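Ureidoglycolate hydrolase (Arabidopsis thaliana, PDB 4PXB) hydrolyses (S)-ureidoglycolate to glyoxylate, ammonium and carbon dioxide with the help of two manganese ions, a late step of purine breakdown in plants. Local coordinates at residues A[234-239]-A[302-307]; A[143-148]-A[375-380]. The protein carries 1 engineered substitution. One frame throughout, in Å; residues are numbered along the deposited sequence.

Interaction 1. Residues A[234-239]-A[302-307]; sequences LKVEFE and LEIDTR. With UGC ((2S)-(carbamoylamino)(hydroxy)ethanoic acid), chain E.
Within the region that mediates dimerization of this M20-family enzyme, strands 234-239 and 302-307 run as an antiparallel pair, their axes at 151° and 4.8 Å apart at the closest. Four backbone hydrogen bonds fix the register: Leu234 and Ile304 exchange N-H and C=O both ways, and so do Val236 and Leu302, with Leu302 N to Val236 O at 2.8 Å. Lys235 and Glu303 form the non-hydrogen-bonded pair between them, their side chains on the sheet face opposite that of Leu234, Val236, Leu302 and Ile304. The apolar face is knit by branch tips: Val236 CG2 meets Ile304 CD1 at 4.1 Å, and Leu302 CD1, lying alongside Val236, approaches Phe238 CE2 obliquely at 3.9 Å. On that same ring, Val236 CG1 rests over one face, offset toward the rim. Past the paired residues, the extended chain of Arg307 carries its guanidinium to the substrate carboxylate, NH1 donating to UGC O4 at 2.7 Å and NH2 to UGC O3 at 2.6 Å. In a salt bridge Arg307 grips Asp305 side-on, Arg307 NE meeting the syn lone pair of Asp305 OD1 at 2.9 Å and NH2 reaching OD2, which fixes the rotation of the guanidinium. A methionine in place of Arg307 would probably leave both the substrate carboxylate and Asp305 without their charged partner. Helix 256-272 packs on the apolar face, with Leu263 against Val236 and Val267 against Ile304; strand 335-344 flanks 234-239, strand 280-289 flanks 302-307, and helix 311-332 touches Leu234 and Thr306.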
# COMPACT_ATOMS: atom_id res chain seq x y z
N LEU A 234 1.42 17.84 -3.18
CA LEU A 234 0.46 17.94 -2.08
C LEU A 234 0.31 16.60 -1.38
O LEU A 234 0.37 15.54 -2.02
CB LEU A 234 -0.91 18.35 -2.63
CG LEU A 234 -0.99 19.50 -3.64
CD1 LEU A 234 -2.43 19.67 -4.09
CD2 LEU A 234 -0.45 20.79 -3.05
N LYS A 235 0.10 16.65 -0.07
CA LYS A 235 -0.24 15.44 0.68
C LYS A 235 -1.63 15.63 1.29
O LYS A 235 -1.88 16.63 1.97
CB LYS A 235 0.78 15.17 1.77
CG LYS A 235 0.68 13.78 2.34
CD LYS A 235 1.18 13.72 3.77
CE LYS A 235 2.68 13.52 3.86
NZ LYS A 235 3.07 13.17 5.25
N VAL A 236 -2.54 14.70 1.01
CA VAL A 236 -3.92 14.84 1.45
C VAL A 236 -4.36 13.60 2.21
O VAL A 236 -4.08 12.48 1.78
CB VAL A 236 -4.87 15.06 0.26
CG1 VAL A 236 -6.31 15.21 0.74
CG2 VAL A 236 -4.45 16.28 -0.55
N GLU A 237 -5.05 13.80 3.33
CA GLU A 237 -5.67 12.68 4.04
C GLU A 237 -7.14 12.94 4.33
O GLU A 237 -7.51 14.06 4.70
CB GLU A 237 -4.91 12.37 5.35
CG GLU A 237 -3.43 12.03 5.13
CD GLU A 237 -2.88 11.03 6.14
OE1 GLU A 237 -3.47 10.88 7.24
OE2 GLU A 237 -1.85 10.38 5.82
N PHE A 238 -7.97 11.92 4.15
CA PHE A 238 -9.37 11.96 4.55
C PHE A 238 -9.57 10.93 5.67
O PHE A 238 -8.95 9.86 5.64
CB PHE A 238 -10.31 11.58 3.39
CG PHE A 238 -10.34 12.57 2.26
CD1 PHE A 238 -10.98 13.80 2.41
CD2 PHE A 238 -9.78 12.25 1.03
CE1 PHE A 238 -11.03 14.70 1.35
CE2 PHE A 238 -9.82 13.15 -0.03
CZ PHE A 238 -10.45 14.37 0.13
N GLU A 239 -10.43 11.24 6.64
CA GLU A 239 -10.71 10.34 7.76
C GLU A 239 -12.21 10.08 7.89
O GLU A 239 -13.00 11.03 7.92
CB GLU A 239 -10.23 10.95 9.07
CG GLU A 239 -8.90 10.44 9.59
CD GLU A 239 -8.43 11.21 10.81
OE1 GLU A 239 -9.27 11.89 11.44
OE2 GLU A 239 -7.23 11.15 11.14
N LEU A 302 -3.50 10.55 -0.20
CA LEU A 302 -3.14 10.83 -1.60
C LEU A 302 -1.88 11.66 -1.63
O LEU A 302 -1.70 12.55 -0.80
CB LEU A 302 -4.24 11.63 -2.29
CG LEU A 302 -5.66 11.07 -2.40
CD1 LEU A 302 -6.50 11.50 -1.19
CD2 LEU A 302 -6.30 11.54 -3.71
N GLU A 303 -1.00 11.37 -2.59
CA GLU A 303 0.11 12.28 -2.84
C GLU A 303 -0.01 12.75 -4.27
O GLU A 303 -0.09 11.94 -5.21
CB GLU A 303 1.45 11.62 -2.52
CG GLU A 303 1.49 11.10 -1.09
CD GLU A 303 2.89 10.80 -0.57
OE1 GLU A 303 3.88 11.36 -1.10
OE2 GLU A 303 2.99 10.00 0.39
N ILE A 304 -0.07 14.07 -4.43
CA ILE A 304 -0.44 14.69 -5.70
C ILE A 304 0.73 15.52 -6.22
O ILE A 304 1.33 16.30 -5.48
CB ILE A 304 -1.68 15.60 -5.52
CG1 ILE A 304 -2.85 14.78 -4.95
CG2 ILE A 304 -2.09 16.24 -6.85
CD1 ILE A 304 -4.08 15.61 -4.58
N ASP A 305 1.04 15.32 -7.49
CA ASP A 305 2.12 16.04 -8.15
C ASP A 305 1.44 16.94 -9.16
O ASP A 305 0.58 16.48 -9.91
CB ASP A 305 3.02 15.02 -8.86
CG ASP A 305 4.12 15.67 -9.69
OD1 ASP A 305 3.81 16.21 -10.78
OD2 ASP A 305 5.29 15.61 -9.26
N THR A 306 1.77 18.23 -9.17
CA THR A 306 1.24 19.10 -10.23
C THR A 306 2.25 20.19 -10.62
O THR A 306 2.96 20.71 -9.77
CB THR A 306 -0.16 19.70 -9.86
OG1 THR A 306 -0.76 20.29 -11.01
CG2 THR A 306 -0.05 20.72 -8.76
N ARG A 307 2.33 20.48 -11.92
CA ARG A 307 3.35 21.38 -12.45
C ARG A 307 2.83 22.16 -13.64
O ARG A 307 1.85 21.77 -14.28
CB ARG A 307 4.59 20.58 -12.92
CG ARG A 307 4.94 19.40 -12.04
CD ARG A 307 6.09 18.62 -12.58
NE ARG A 307 6.20 17.33 -11.90
CZ ARG A 307 7.27 16.55 -11.97
NH1 ARG A 307 8.31 16.93 -12.72
NH2 ARG A 307 7.30 15.40 -11.32
O3 UGC E . 9.51 13.97 -11.15
C3 UGC E . 10.56 14.45 -11.62
O4 UGC E . 10.57 15.59 -12.21
C2 UGC E . 11.82 13.66 -11.58
O2 UGC E . 12.04 12.84 -10.51
N2 UGC E . 12.97 14.45 -11.91
C1 UGC E . 13.36 13.94 -13.19
O1 UGC E . 12.67 13.03 -13.66
N1 UGC E . 14.50 14.46 -13.90

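Interaction 2. Residues A[143-148]-A[375-380]; sequences GISCLG and RAYHDS. With UGC ((2S)-(carbamoylamino)(hydroxy)ethanoic acid), chain E.
The substrate pocket of the dimanganese centre brings together segments 143-148 and 375-380, each a loop leading into a short helix, where Ser145 and Cys146 back onto Tyr377. Ser145 CB lies 3.5 Å from Tyr377 CE2 and also touches the hydroxyl end, while Cys146 SG comes within 4.1 Å of Tyr377 CD2. The latter is a sulfur-aromatic contact of oblique geometry: the sulfur stands 5.3 Å from the centroid of the Tyr377 ring and 70° off its normal. With CG set between the backbone N and carbonyl carbon (chi1 56°), the Tyr377 ring turns back toward its own backbone, and the substrate carboxylate oxygen UGC O4 sits over the ring centre, 3.3 Å above the plane. UGC O4 also accepts a hydrogen bond from Tyr377 N (3.0 Å, N-H...O angle 153°), so backbone and ring of one residue meet it together; Tyr377 O takes only a weak bond from UGC N2. In this M20 metallohydrolase site, the CB of His378 points away from 143-148; its ring is met obliquely by UGC N1, His378 NE2 is hydrogen-bonded to Ser374 OG, and the metal ligand His208 packs edge-to-face. Cys146 is the N-cap of helix 147-152, and its SG lies 3.6 Å from Asp379 OD1, an oxygen hydrogen-bonded to Ser149 OG in the first turn of that helix. From the second subunit, His244 and Asn294 hydrogen-bond to the substrate.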
# COMPACT_ATOMS: atom_id res chain seq x y z
N GLY A 143 9.32 12.24 0.95
CA GLY A 143 8.37 13.13 0.30
C GLY A 143 9.01 14.44 -0.14
O GLY A 143 8.32 15.35 -0.61
N ILE A 144 10.32 14.54 0.02
CA ILE A 144 11.05 15.77 -0.30
C ILE A 144 11.92 15.55 -1.53
O ILE A 144 12.83 14.71 -1.49
CB ILE A 144 11.94 16.22 0.87
CG1 ILE A 144 11.09 16.42 2.13
CG2 ILE A 144 12.69 17.52 0.54
CD1 ILE A 144 11.91 16.55 3.40
N SER A 145 11.65 16.29 -2.60
CA SER A 145 12.46 16.18 -3.82
C SER A 145 13.72 17.01 -3.67
O SER A 145 13.75 17.96 -2.87
CB SER A 145 11.66 16.68 -5.03
OG SER A 145 11.32 18.06 -4.88
N CYS A 146 14.77 16.64 -4.41
CA CYS A 146 16.02 17.42 -4.44
C CYS A 146 16.51 17.78 -3.05
O CYS A 146 16.88 18.93 -2.80
CB CYS A 146 15.83 18.70 -5.26
SG CYS A 146 15.52 18.40 -7.02
N LEU A 147 16.50 16.81 -2.14
CA LEU A 147 16.82 17.08 -0.75
C LEU A 147 18.21 17.72 -0.63
O LEU A 147 18.41 18.70 0.10
CB LEU A 147 16.71 15.79 0.07
CG LEU A 147 16.86 15.91 1.59
CD1 LEU A 147 15.94 14.93 2.31
CD2 LEU A 147 18.32 15.67 2.01
N GLY A 148 19.17 17.17 -1.37
CA GLY A 148 20.53 17.68 -1.36
C GLY A 148 20.68 19.10 -1.89
O GLY A 148 21.29 19.94 -1.23
N ARG A 375 10.39 19.81 -18.53
CA ARG A 375 9.10 19.64 -17.85
C ARG A 375 9.33 19.01 -16.48
O ARG A 375 8.65 19.35 -15.51
CB ARG A 375 8.18 18.77 -18.70
CG ARG A 375 7.87 19.38 -20.06
CD ARG A 375 6.79 18.61 -20.80
NE ARG A 375 6.57 19.15 -22.13
CZ ARG A 375 5.85 20.25 -22.39
NH1 ARG A 375 5.28 20.92 -21.40
NH2 ARG A 375 5.70 20.66 -23.64
N ALA A 376 10.27 18.08 -16.42
CA ALA A 376 10.71 17.50 -15.16
C ALA A 376 11.47 18.55 -14.36
O ALA A 376 11.99 19.52 -14.93
CB ALA A 376 11.61 16.30 -15.41
N TYR A 377 11.54 18.35 -13.05
CA TYR A 377 12.40 19.20 -12.23
C TYR A 377 13.72 18.48 -12.02
O TYR A 377 13.82 17.27 -12.29
CB TYR A 377 11.72 19.57 -10.88
CG TYR A 377 11.27 18.38 -10.06
CD1 TYR A 377 9.93 18.00 -10.01
CD2 TYR A 377 12.19 17.64 -9.31
CE1 TYR A 377 9.52 16.92 -9.25
CE2 TYR A 377 11.79 16.55 -8.55
CZ TYR A 377 10.45 16.20 -8.52
OH TYR A 377 10.04 15.12 -7.78
N HIS A 378 14.74 19.20 -11.58
CA HIS A 378 16.09 18.66 -11.48
C HIS A 378 16.80 19.42 -10.39
O HIS A 378 16.36 20.50 -9.99
CB HIS A 378 16.87 18.90 -12.77
CG HIS A 378 16.24 18.29 -13.98
ND1 HIS A 378 16.39 16.96 -14.31
CD2 HIS A 378 15.47 18.84 -14.95
CE1 HIS A 378 15.73 16.71 -15.42
NE2 HIS A 378 15.16 17.83 -15.84
N ASP A 379 17.94 18.90 -9.95
CA ASP A 379 18.76 19.62 -8.99
C ASP A 379 19.16 21.00 -9.54
O ASP A 379 19.37 21.95 -8.77
CB ASP A 379 19.98 18.77 -8.61
CG ASP A 379 19.60 17.54 -7.81
OD1 ASP A 379 19.08 17.70 -6.67
OD2 ASP A 379 19.81 16.40 -8.30
N SER A 380 19.25 21.10 -10.86
CA SER A 380 19.53 22.37 -11.54
C SER A 380 18.56 23.45 -11.11
O SER A 380 18.92 24.63 -11.05
CB SER A 380 19.43 22.19 -13.05
OG SER A 380 20.48 21.37 -13.54
O3 UGC E . 9.51 13.97 -11.15
C3 UGC E . 10.56 14.45 -11.62
O4 UGC E . 10.57 15.59 -12.21
C2 UGC E . 11.82 13.66 -11.58
O2 UGC E . 12.04 12.84 -10.51
N2 UGC E . 12.97 14.45 -11.91
C1 UGC E . 13.36 13.94 -13.19
O1 UGC E . 12.67 13.03 -13.66
N1 UGC E . 14.50 14.46 -13.90

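Both interactions are buried and both reach the same substrate and the second subunit, yet their centres lie about 18 Å apart. Interaction 1 is a strand pair in the dimerization region, held by regular backbone hydrogen bonds and an apolar face, and it meets the pocket at one end alone. Interaction 2, close to the centre of the chain, joins two segments, each a loop leading into a short helix, through side-chain packing with no hydrogen bond between them. The two meet where Arg307 NH1 lies 3.3 Å from Tyr377 CD1, a charged contribution beside a backbone and aromatic one. Along the sequence, interaction 1 is nested within the loop that interaction 2 closes.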